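Local atomic coordinates of L-threonine dehydrogenase (Flavobacterium frigidimaris, PDB entry 2YY7), a protein that probably catalyses the NAD-dependent oxidation of L-threonine at its 3-hydroxyl group. Residues T19-L22 with R23-G27. Residues are numbered along the deposited sequence; the frame is centred on the assembly and turned at random.
Sequences TQKL and RKLYG
Thr19 and Arg23 stand one alpha-helical turn apart, and Arg23 N donates to Thr19 O at 3.0 Å. The i to i+4 pattern continues through Lys24 to Gln20 and Leu25 to Lys21, ending across the two segments with Tyr26 N to Leu22 O, the shortest at 2.8 Å and nearly linear (160°). Gly27 N still bonds to Arg23 O, but its positive phi (108°) takes the chain out of the helix, a conformation easy for a residue with no CB.

Side by side with Arg23, Thr19 lays CG2 over one face of the guanidinium, 3.5 Å from Arg23 CZ and off centre. Its chi1 of -60° sets CG2 anti to the backbone N and turns OG1 back to Gly15 O, so one small residue satisfies its hydroxyl within the helix and offers a methyl to the arginine. The extended Arg23 chain reaches past the helix to Val31 O through NH2. With an alanine in place of Arg23, Val31 O would probably lose this donor and the Thr19 methyl its flat partner.

Leu22, buried against Ile5 and Ile7, brings CD1 to 4.2 Å from Tyr26 CE1, an apolar pairing along the sheet-facing side. On another side, Lys21 bends at chi2 so that CE rests on Leu25 CG; its NZ lies 4.1 Å from Lys24 NZ, a like-charge approach probably eased by solvent around exposed Lys24.

This is the C-terminal end of helix 13-26, the crossover of the first beta-alpha-beta unit (strands 5-8 and 31-35) in the NAD-binding Rossmann fold.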
# COMPACT_ATOMS: atom_id res chain seq x y z
N THR A 19 4.05 25.30 -12.98
CA THR A 19 5.24 25.77 -13.68
C THR A 19 5.22 27.30 -13.81
O THR A 19 6.23 27.96 -13.59
CB THR A 19 5.32 25.15 -15.10
OG1 THR A 19 5.38 23.73 -14.99
CG2 THR A 19 6.57 25.65 -15.84
N GLN A 20 4.06 27.85 -14.16
CA GLN A 20 3.92 29.30 -14.33
C GLN A 20 4.18 30.04 -13.02
O GLN A 20 4.95 31.00 -12.98
CB GLN A 20 2.53 29.65 -14.85
CG GLN A 20 2.34 31.12 -15.19
CD GLN A 20 0.94 31.44 -15.70
OE1 GLN A 20 -0.05 31.24 -14.99
NE2 GLN A 20 0.85 31.94 -16.92
N LYS A 21 3.55 29.58 -11.95
CA LYS A 21 3.70 30.21 -10.64
C LYS A 21 5.14 30.11 -10.13
O LYS A 21 5.69 31.09 -9.61
CB LYS A 21 2.75 29.56 -9.63
CG LYS A 21 2.76 30.20 -8.25
CD LYS A 21 2.36 31.66 -8.28
CE LYS A 21 2.35 32.24 -6.87
NZ LYS A 21 1.99 33.68 -6.85
N LEU A 22 5.75 28.95 -10.28
CA LEU A 22 7.13 28.76 -9.83
C LEU A 22 8.07 29.70 -10.59
O LEU A 22 9.00 30.26 -10.01
CB LEU A 22 7.55 27.30 -10.03
CG LEU A 22 7.73 26.41 -8.80
CD1 LEU A 22 6.94 26.92 -7.61
CD2 LEU A 22 7.32 24.99 -9.16
N ARG A 23 7.83 29.85 -11.89
CA ARG A 23 8.67 30.72 -12.72
C ARG A 23 8.54 32.20 -12.33
O ARG A 23 9.49 32.96 -12.48
CB ARG A 23 8.35 30.52 -14.20
CG ARG A 23 8.96 29.23 -14.75
CD ARG A 23 8.56 28.93 -16.19
NE ARG A 23 9.35 27.82 -16.72
CZ ARG A 23 9.06 27.15 -17.83
NH1 ARG A 23 7.98 27.46 -18.53
NH2 ARG A 23 9.85 26.16 -18.23
N LYS A 24 7.37 32.59 -11.84
CA LYS A 24 7.15 33.97 -11.42
C LYS A 24 7.89 34.23 -10.11
O LYS A 24 8.41 35.32 -9.89
CB LYS A 24 5.65 34.23 -11.21
CG LYS A 24 4.83 34.24 -12.49
CD LYS A 24 3.34 34.38 -12.22
CE LYS A 24 2.99 35.69 -11.52
NZ LYS A 24 3.40 35.71 -10.08
N LEU A 25 7.93 33.21 -9.25
CA LEU A 25 8.58 33.31 -7.95
C LEU A 25 10.08 33.14 -7.98
O LEU A 25 10.80 33.85 -7.28
CB LEU A 25 8.00 32.28 -6.98
CG LEU A 25 6.53 32.35 -6.55
CD1 LEU A 25 6.22 31.17 -5.64
CD2 LEU A 25 6.26 33.67 -5.84
N TYR A 26 10.58 32.20 -8.79
CA TYR A 26 12.01 31.95 -8.82
C TYR A 26 12.75 32.23 -10.11
O TYR A 26 13.96 32.05 -10.18
CB TYR A 26 12.29 30.50 -8.41
CG TYR A 26 11.74 30.12 -7.05
CD1 TYR A 26 10.57 29.38 -6.94
CD2 TYR A 26 12.38 30.51 -5.88
CE1 TYR A 26 10.05 29.03 -5.70
CE2 TYR A 26 11.86 30.17 -4.62
CZ TYR A 26 10.70 29.42 -4.55
OH TYR A 26 10.18 29.07 -3.32
N GLY A 27 12.04 32.67 -11.14
CA GLY A 27 12.70 32.96 -12.40
C GLY A 27 12.39 31.93 -13.47
O GLY A 27 12.37 30.73 -13.20